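PDB 4CP6: choline binding protein PCPA from Streptococcus pneumoniae, which is a pneumococcal vaccine antigen of the choline-binding protein family, probably attached to the cell surface, whose leucine-rich repeats probably present a surface for recognising other molecules. Local coordinates for residues 98-103 against 120-125; 124-129 against 145-150; 383-388 against 406-411. One frame throughout, in Å; residues are numbered along the deposited sequence.

Contact 1 of 3, residues 98-103 against 120-125; sequences ITIPSS and IIFDKG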
loop_
_atom_site.group_PDB
_atom_site.type_symbol
_atom_site.label_atom_id
_atom_site.label_comp_id
_atom_site.label_asym_id
_atom_site.label_seq_id
_atom_site.Cartn_x
_atom_site.Cartn_y
_atom_site.Cartn_z
ATOM N N ILE A 98 -6.878 23.224 -10.609
ATOM C CA ILE A 98 -8.320 23.162 -10.686
ATOM C C ILE A 98 -8.863 23.592 -9.350
ATOM O O ILE A 98 -8.385 23.094 -8.310
ATOM C CB ILE A 98 -8.873 21.772 -11.118
ATOM C CG1 ILE A 98 -8.405 21.414 -12.567
ATOM C CG2 ILE A 98 -10.413 21.748 -10.993
ATOM C CD1 ILE A 98 -8.713 19.984 -13.017
ATOM N N THR A 99 -9.835 24.514 -9.363
ATOM C CA THR A 99 -10.523 24.987 -8.170
ATOM C C THR A 99 -11.875 24.303 -8.091
ATOM O O THR A 99 -12.621 24.264 -9.086
ATOM C CB THR A 99 -10.622 26.512 -8.178
ATOM O OG1 THR A 99 -9.306 27.042 -8.058
ATOM C CG2 THR A 99 -11.499 27.054 -7.049
ATOM N N ILE A 100 -12.179 23.720 -6.907
ATOM C CA ILE A 100 -13.407 22.993 -6.674
ATOM C C ILE A 100 -14.346 23.865 -5.860
ATOM O O ILE A 100 -13.985 24.264 -4.752
ATOM C CB ILE A 100 -13.079 21.673 -5.941
ATOM C CG1 ILE A 100 -12.100 20.827 -6.806
ATOM C CG2 ILE A 100 -14.353 20.915 -5.573
ATOM C CD1 ILE A 100 -11.789 19.386 -6.291
ATOM N N PRO A 101 -15.557 24.145 -6.382
ATOM C CA PRO A 101 -16.490 25.008 -5.645
ATOM C C PRO A 101 -17.060 24.286 -4.439
ATOM O O PRO A 101 -17.030 23.050 -4.405
ATOM C CB PRO A 101 -17.570 25.336 -6.688
ATOM C CG PRO A 101 -17.567 24.125 -7.607
ATOM C CD PRO A 101 -16.112 23.735 -7.692
ATOM N N SER A 102 -17.625 25.045 -3.476
ATOM C CA SER A 102 -18.173 24.448 -2.262
ATOM C C SER A 102 -19.299 23.449 -2.506
ATOM O O SER A 102 -19.438 22.511 -1.733
ATOM C CB SER A 102 -18.608 25.521 -1.266
ATOM O OG SER A 102 -19.624 26.345 -1.809
ATOM N N SER A 103 -20.075 23.606 -3.596
ATOM C CA SER A 103 -21.186 22.719 -3.909
ATOM C C SER A 103 -20.795 21.249 -4.166
ATOM O O SER A 103 -21.659 20.386 -4.095
ATOM C CB SER A 103 -21.974 23.263 -5.104
ATOM O OG SER A 103 -21.203 23.330 -6.292
ATOM N N ILE A 120 -4.943 21.271 -6.502
ATOM C CA ILE A 120 -6.387 21.253 -6.430
ATOM C C ILE A 120 -6.690 22.163 -5.284
ATOM O O ILE A 120 -6.184 21.932 -4.164
ATOM C CB ILE A 120 -6.939 19.833 -6.157
ATOM C CG1 ILE A 120 -6.578 18.851 -7.272
ATOM C CG2 ILE A 120 -8.443 19.852 -5.873
ATOM C CD1 ILE A 120 -7.266 19.088 -8.597
ATOM N N ILE A 121 -7.447 23.229 -5.556
ATOM C CA ILE A 121 -7.771 24.229 -4.557
ATOM C C ILE A 121 -9.231 24.123 -4.199
ATOM O O ILE A 121 -10.090 24.053 -5.089
ATOM C CB ILE A 121 -7.447 25.639 -5.126
ATOM C CG1 ILE A 121 -5.964 25.748 -5.561
ATOM C CG2 ILE A 121 -7.856 26.764 -4.135
ATOM C CD1 ILE A 121 -5.739 26.686 -6.703
ATOM N N PHE A 122 -9.541 24.157 -2.906
ATOM C CA PHE A 122 -10.932 24.145 -2.487
ATOM C C PHE A 122 -11.378 25.544 -2.129
ATOM O O PHE A 122 -10.699 26.242 -1.361
ATOM C CB PHE A 122 -11.149 23.220 -1.271
ATOM C CG PHE A 122 -10.949 21.782 -1.655
ATOM C CD1 PHE A 122 -9.689 21.198 -1.589
ATOM C CD2 PHE A 122 -12.014 21.012 -2.109
ATOM C CE1 PHE A 122 -9.481 19.896 -2.044
ATOM C CE2 PHE A 122 -11.817 19.691 -2.504
ATOM C CZ PHE A 122 -10.545 19.138 -2.476
ATOM N N ASP A 123 -12.547 25.948 -2.645
ATOM C CA ASP A 123 -13.128 27.226 -2.244
ATOM C C ASP A 123 -13.520 27.067 -0.787
ATOM O O ASP A 123 -13.793 25.949 -0.330
ATOM C CB ASP A 123 -14.405 27.537 -3.048
ATOM C CG ASP A 123 -14.200 28.116 -4.430
ATOM O OD1 ASP A 123 -13.101 28.634 -4.704
ATOM O OD2 ASP A 123 -15.171 28.129 -5.215
ATOM N N LYS A 124 -13.607 28.189 -0.062
ATOM C CA LYS A 124 -14.013 28.176 1.333
ATOM C C LYS A 124 -15.394 27.484 1.505
ATOM O O LYS A 124 -16.235 27.561 0.608
ATOM C CB LYS A 124 -14.066 29.624 1.862
ATOM C CG LYS A 124 -13.930 29.757 3.374
ATOM C CD LYS A 124 -13.947 31.225 3.808
ATOM C CE LYS A 124 -13.844 31.404 5.306
ATOM N NZ LYS A 124 -15.119 31.068 6.000
ATOM N N GLY A 125 -15.582 26.780 2.621
ATOM C CA GLY A 125 -16.833 26.109 2.936
ATOM C C GLY A 125 -17.117 24.877 2.100
ATOM O O GLY A 125 -18.285 24.556 1.853
HETATM O O HOH W 1 -14.861 23.768 -1.973
HETATM O O HOH W 2 -17.595 27.838 -3.840
#
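Backbone bonds between Ile98, Ile100, Ile121 and Asp123 define the pairing of 98-103 with 120-125. Ile121 N donates to Ile98 O (2.9 Å), Ile100 N to Ile121 O (2.8 Å), and Asp123 N to Ile100 O (3.1 Å). The second of these runs almost straight on from the carbonyl, with a C=O...N angle of 174°; the third carries the pairing one residue past the end of strand 119-122. The strand axes approach to 4.6 Å with N-to-C directions 27° apart, which identifies a parallel ladder: two adjacent strands of the parallel sheet in the leucine-rich repeat region.

Apolar contacts gather on the sheet face bearing Ile98, Ile100, Ile120 and Phe122, where the three isoleucines are buried. Ile100 CD1 presses on Ile120 CG2 at 3.4 Å, tighter than usual for two carbons, and also meets Phe122 CE2 at 3.8 Å; the Ile100 side chain and the ring lie alongside each other, pointing the same way. Ile144 of the next strand touches both Ile120 and Phe122.

On the other face, a chi1 of -66° puts Thr99 OG1 beside the backbone N and methyl CG2 opposite that N, so that CG2 crosses the Asp123 side chain 3.2 Å from OD1. The other carboxylate oxygen, Asp123 OD2, accepts from a water that in turn accepts from Ser102 N, so a solvent bridge joins the two segments beyond the ladder.

Contact 2 of 3, residues 124-129 against 145-150; sequences KGSQLE and ELPASL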
loop_
_atom_site.group_PDB
_atom_site.type_symbol
_atom_site.label_atom_id
_atom_site.label_comp_id
_atom_site.label_asym_id
_atom_site.label_seq_id
_atom_site.Cartn_x
_atom_site.Cartn_y
_atom_site.Cartn_z
ATOM N N LYS A 124 -13.607 28.189 -0.062
ATOM C CA LYS A 124 -14.013 28.176 1.333
ATOM C C LYS A 124 -15.394 27.484 1.505
ATOM O O LYS A 124 -16.235 27.561 0.608
ATOM C CB LYS A 124 -14.066 29.624 1.862
ATOM C CG LYS A 124 -13.930 29.757 3.374
ATOM C CD LYS A 124 -13.947 31.225 3.808
ATOM C CE LYS A 124 -13.844 31.404 5.306
ATOM N NZ LYS A 124 -15.119 31.068 6.000
ATOM N N GLY A 125 -15.582 26.780 2.621
ATOM C CA GLY A 125 -16.833 26.109 2.936
ATOM C C GLY A 125 -17.117 24.877 2.100
ATOM O O GLY A 125 -18.285 24.556 1.853
ATOM N N SER A 126 -16.057 24.140 1.703
ATOM C CA SER A 126 -16.277 22.916 0.925
ATOM C C SER A 126 -17.287 21.975 1.582
ATOM O O SER A 126 -17.301 21.777 2.812
ATOM C CB SER A 126 -14.956 22.180 0.710
ATOM O OG SER A 126 -15.198 20.952 0.038
ATOM N N GLN A 127 -18.110 21.360 0.763
ATOM C CA GLN A 127 -19.072 20.368 1.180
ATOM C C GLN A 127 -18.595 18.954 0.802
ATOM O O GLN A 127 -19.362 18.009 0.944
ATOM C CB GLN A 127 -20.426 20.652 0.527
ATOM C CG GLN A 127 -20.974 22.024 0.943
ATOM C CD GLN A 127 -22.159 22.401 0.108
ATOM O OE1 GLN A 127 -22.254 23.520 -0.418
ATOM N NE2 GLN A 127 -23.091 21.491 -0.027
ATOM N N LEU A 128 -17.342 18.825 0.340
ATOM C CA LEU A 128 -16.815 17.542 -0.135
ATOM C C LEU A 128 -16.846 16.492 0.982
ATOM O O LEU A 128 -16.143 16.667 1.980
ATOM C CB LEU A 128 -15.409 17.695 -0.702
ATOM C CG LEU A 128 -14.801 16.395 -1.239
ATOM C CD1 LEU A 128 -15.541 15.909 -2.510
ATOM C CD2 LEU A 128 -13.342 16.563 -1.486
ATOM N N GLU A 129 -17.608 15.419 0.807
ATOM C CA GLU A 129 -17.731 14.370 1.821
ATOM C C GLU A 129 -16.977 13.097 1.428
ATOM O O GLU A 129 -16.476 12.396 2.333
ATOM C CB GLU A 129 -19.224 14.064 2.028
ATOM C CG GLU A 129 -19.542 12.994 3.062
ATOM C CD GLU A 129 -21.024 12.711 3.187
ATOM O OE1 GLU A 129 -21.747 13.578 3.728
ATOM O OE2 GLU A 129 -21.466 11.643 2.708
ATOM N N GLU A 145 -4.686 20.289 0.126
ATOM C CA GLU A 145 -5.158 20.395 1.495
ATOM C C GLU A 145 -6.618 19.970 1.453
ATOM O O GLU A 145 -7.452 20.659 0.834
ATOM C CB GLU A 145 -5.045 21.827 2.015
ATOM C CG GLU A 145 -5.528 21.946 3.451
ATOM C CD GLU A 145 -5.292 23.279 4.145
ATOM O OE1 GLU A 145 -4.409 24.052 3.706
ATOM O OE2 GLU A 145 -5.940 23.509 5.189
ATOM N N LEU A 146 -6.938 18.795 2.052
ATOM C CA LEU A 146 -8.285 18.246 1.997
ATOM C C LEU A 146 -9.188 18.923 2.988
ATOM O O LEU A 146 -8.746 19.200 4.114
ATOM C CB LEU A 146 -8.256 16.718 2.136
ATOM C CG LEU A 146 -7.527 16.044 0.961
ATOM C CD1 LEU A 146 -7.261 14.579 1.231
ATOM C CD2 LEU A 146 -8.318 16.182 -0.344
ATOM N N PRO A 147 -10.429 19.247 2.608
ATOM C CA PRO A 147 -11.284 20.060 3.492
ATOM C C PRO A 147 -11.790 19.287 4.687
ATOM O O PRO A 147 -11.829 18.057 4.663
ATOM C CB PRO A 147 -12.439 20.474 2.580
ATOM C CG PRO A 147 -12.529 19.355 1.561
ATOM C CD PRO A 147 -11.074 18.999 1.303
ATOM N N ALA A 148 -12.240 20.022 5.706
ATOM C CA ALA A 148 -12.743 19.436 6.935
ATOM C C ALA A 148 -13.958 18.535 6.749
ATOM O O ALA A 148 -14.155 17.577 7.492
ATOM C CB ALA A 148 -13.086 20.554 7.919
ATOM N N SER A 149 -14.796 18.826 5.727
ATOM C CA SER A 149 -15.990 18.054 5.458
ATOM C C SER A 149 -15.675 16.627 4.994
ATOM O O SER A 149 -16.555 15.793 5.055
ATOM C CB SER A 149 -16.778 18.746 4.349
ATOM O OG SER A 149 -15.952 19.039 3.238
ATOM N N LEU A 150 -14.457 16.383 4.489
ATOM C CA LEU A 150 -14.158 15.070 3.910
ATOM C C LEU A 150 -14.188 13.964 4.953
ATOM O O LEU A 150 -13.475 14.044 5.944
ATOM C CB LEU A 150 -12.819 15.145 3.200
ATOM C CG LEU A 150 -12.344 13.826 2.558
ATOM C CD1 LEU A 150 -13.180 13.487 1.313
ATOM C CD2 LEU A 150 -10.883 13.930 2.198
HETATM O O HOH W 3 -15.170 21.767 4.653
#
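The ring of Pro147, the one ring in either segment, is met through its CB and CG atoms by Ser126 and Leu128. Ser126 supplies the nearest contacts: its CB lies 3.6 Å from Pro147 CB, and its OG 3.5 Å from Pro147 CG. Leu128 CB adds a looser contact to the same CG, and from outside the pair Phe122 touches both Leu128 and Pro147.

Ser126 OG also has a hydrogen bond within its own segment: held anti to the backbone N (chi1 176°), it accepts from Leu128 N at 3.0 Å with an N-H...O angle of 165°, which closes an ST turn. Across from it, residues 147-150 form a type I beta turn with Leu150 N bonded to Pro147 O. The contact therefore sets two turns against each other, in consecutive connections that leave the parallel sheet of the leucine-rich repeats: one follows strand 119-122, the other follows strand 143-146.

Ser149 supplies the polar link. Its OG sits between its own backbone N and carbonyl carbon, chi1 50°, which places it 2.7 Å from Leu128 O and 3.1 Å from Ser126 O. Both carbonyls lie within reach of the one hydroxyl proton. A water gives Ser126 O a separate donor at 2.8 Å and accepts from Ser149 N, bridging the two backbones.

Further inward, the buried leucines Leu128 and Leu150 run side by side in the same direction. Leu128 CD2 is 4.2 Å from Leu150 CD1, and that same Leu150 methyl approaches Glu129 O at 3.6 Å.

Contact 3 of 3, residues 383-388 against 406-411; sequences FAIPET and LSTSND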
loop_
_atom_site.group_PDB
_atom_site.type_symbol
_atom_site.label_atom_id
_atom_site.label_comp_id
_atom_site.label_asym_id
_atom_site.label_seq_id
_atom_site.Cartn_x
_atom_site.Cartn_y
_atom_site.Cartn_z
ATOM N N PHE A 383 11.826 -26.614 -2.579
ATOM C CA PHE A 383 13.094 -25.937 -2.827
ATOM C C PHE A 383 13.374 -25.784 -4.301
ATOM O O PHE A 383 13.192 -26.735 -5.084
ATOM C CB PHE A 383 14.240 -26.782 -2.219
ATOM C CG PHE A 383 14.183 -26.869 -0.716
ATOM C CD1 PHE A 383 14.535 -25.783 0.075
ATOM C CD2 PHE A 383 13.814 -28.056 -0.082
ATOM C CE1 PHE A 383 14.465 -25.861 1.469
ATOM C CE2 PHE A 383 13.802 -28.149 1.315
ATOM C CZ PHE A 383 14.128 -27.051 2.078
ATOM N N ALA A 384 13.871 -24.619 -4.687
ATOM C CA ALA A 384 14.417 -24.364 -6.007
ATOM C C ALA A 384 15.683 -23.589 -5.698
ATOM O O ALA A 384 15.695 -22.344 -5.623
ATOM C CB ALA A 384 13.461 -23.558 -6.874
ATOM N N ILE A 385 16.737 -24.348 -5.375
ATOM C CA ILE A 385 17.966 -23.777 -4.845
ATOM C C ILE A 385 19.211 -24.279 -5.577
ATOM O O ILE A 385 19.161 -25.324 -6.243
ATOM C CB ILE A 385 18.073 -24.125 -3.329
ATOM C CG1 ILE A 385 18.191 -25.655 -3.075
ATOM C CG2 ILE A 385 16.892 -23.522 -2.535
ATOM C CD1 ILE A 385 18.515 -26.028 -1.610
ATOM N N PRO A 386 20.366 -23.599 -5.410
ATOM C CA PRO A 386 21.599 -24.099 -6.039
ATOM C C PRO A 386 21.978 -25.479 -5.494
ATOM O O PRO A 386 21.785 -25.790 -4.298
ATOM C CB PRO A 386 22.631 -23.036 -5.664
ATOM C CG PRO A 386 21.804 -21.772 -5.438
ATOM C CD PRO A 386 20.601 -22.314 -4.713
ATOM N N GLU A 387 22.546 -26.333 -6.370
ATOM C CA GLU A 387 22.970 -27.666 -5.956
ATOM C C GLU A 387 24.100 -27.625 -4.924
ATOM O O GLU A 387 24.334 -28.613 -4.223
ATOM C CB GLU A 387 23.356 -28.498 -7.179
ATOM C CG GLU A 387 23.609 -29.956 -6.856
ATOM C CD GLU A 387 23.693 -30.787 -8.114
ATOM O OE1 GLU A 387 24.801 -30.857 -8.692
ATOM O OE2 GLU A 387 22.637 -31.266 -8.583
ATOM N N THR A 388 24.806 -26.476 -4.836
ATOM C CA THR A 388 25.920 -26.335 -3.886
ATOM C C THR A 388 25.473 -26.150 -2.435
ATOM O O THR A 388 26.295 -26.248 -1.521
ATOM C CB THR A 388 26.788 -25.173 -4.300
ATOM O OG1 THR A 388 25.947 -24.041 -4.512
ATOM C CG2 THR A 388 27.596 -25.486 -5.548
ATOM N N LEU A 406 14.186 -33.402 -3.775
ATOM C CA LEU A 406 15.018 -32.308 -4.278
ATOM C C LEU A 406 15.268 -32.402 -5.763
ATOM O O LEU A 406 15.648 -33.473 -6.259
ATOM C CB LEU A 406 16.376 -32.242 -3.578
ATOM C CG LEU A 406 16.404 -31.689 -2.168
ATOM C CD1 LEU A 406 17.742 -31.975 -1.535
ATOM C CD2 LEU A 406 16.109 -30.167 -2.167
ATOM N N SER A 407 15.157 -31.265 -6.472
ATOM C CA SER A 407 15.432 -31.240 -7.903
ATOM C C SER A 407 16.931 -31.219 -8.176
ATOM O O SER A 407 17.347 -31.342 -9.342
ATOM C CB SER A 407 14.806 -30.007 -8.540
ATOM O OG SER A 407 15.314 -28.826 -7.929
ATOM N N THR A 408 17.725 -31.011 -7.118
ATOM C CA THR A 408 19.186 -30.944 -7.193
ATOM C C THR A 408 19.780 -32.029 -6.284
ATOM O O THR A 408 19.134 -32.479 -5.330
ATOM C CB THR A 408 19.636 -29.526 -6.769
ATOM O OG1 THR A 408 18.895 -29.105 -5.608
ATOM C CG2 THR A 408 19.410 -28.503 -7.884
ATOM N N SER A 409 21.041 -32.404 -6.559
ATOM C CA SER A 409 21.756 -33.462 -5.822
ATOM C C SER A 409 22.653 -32.865 -4.730
ATOM O O SER A 409 23.871 -33.069 -4.721
ATOM C CB SER A 409 22.615 -34.270 -6.794
ATOM O OG SER A 409 21.806 -34.916 -7.763
ATOM N N ASN A 410 22.046 -32.116 -3.808
ATOM C CA ASN A 410 22.784 -31.428 -2.750
ATOM C C ASN A 410 23.481 -32.393 -1.796
ATOM O O ASN A 410 22.937 -33.461 -1.500
ATOM C CB ASN A 410 21.811 -30.599 -1.904
ATOM C CG ASN A 410 21.061 -29.594 -2.731
ATOM O OD1 ASN A 410 20.183 -29.958 -3.502
ATOM N ND2 ASN A 410 21.408 -28.327 -2.613
ATOM N N ASP A 411 24.620 -31.955 -1.238
ATOM C CA ASP A 411 25.281 -32.703 -0.174
ATOM C C ASP A 411 24.351 -32.627 1.076
ATOM O O ASP A 411 23.922 -31.524 1.457
ATOM C CB ASP A 411 26.620 -32.021 0.133
ATOM C CG ASP A 411 27.473 -32.745 1.143
ATOM O OD1 ASP A 411 27.322 -33.967 1.263
ATOM O OD2 ASP A 411 28.338 -32.084 1.764
HETATM O O HOH W 4 13.259 -29.445 -5.274
HETATM O O HOH W 5 16.478 -27.278 -5.645
HETATM O O HOH W 6 25.678 -29.404 -1.984
#
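Glu387 reaches across to Ser409, and Asn410 reaches back to Pro386, joining two irregular loops at the C-terminal end of the leucine-rich repeat structure. Residues 383-388 lead into strand 390-393, while 406-411 run from the end of helix 396-405 into strand 412-414, an outermost strand of the parallel sheet.

The carboxylate bond is short and straight: Ser409 N donates to Glu387 OE2 over 2.8 Å with an N-H...O angle of 170°. The donor nevertheless comes from above the carboxylate, 35° out of its plane. An extended side chain, with CG anti to the backbone N (chi1 -171°), carries Glu387 past Thr408 to this position. Glu387 also touches a crystal neighbour.

Asn410 is gripped at both ends of its amide. Its ND2 makes a weak bond to Pro386 O at 3.1 Å and a further bond to Val389 O. Together with the hold on OD1 from within its own loop, these fix the rotation of a buried polar group.

Three waters bridge the two loops. One accepts from Ser407 N and lies 2.7 Å from Phe383 O. A second accepts from Ile385 N and donates to Thr408 OG1, while a third donates to Glu387 O and accepts from Asp411 N.

The apolar part is small: Leu406 CD2 approaches the Phe383 ring obliquely, 3.8 Å from CD2, and Phe391 meets that ring edge-to-face.

Thr408 OG1, which accepts from the second water, donates a hydrogen bond to Asn410 OD1 at 2.6 Å, in the carbonyl plane and on a lone pair.

Contacts 1 and 2 follow each other directly along the chain and share Lys124 and Gly125. Their centres lie 8 Å apart, and both reach one parallel sheet, in which strands 119-122 and 143-146 are neighbours. They also touch: Phe122 CD1 packs against Glu145 O at 3.3 Å, and Gln127 N is probably hydrogen-bonded to Ser102 O. Contact 3 comes much later, beside another parallel sheet on the opposite side of the chain's centre. Its centre is about 62 Å from that of contact 1 and 60 Å from that of contact 2. Such spacing fits an elongated repeat protein, held together by neighbour-to-neighbour contacts along its length.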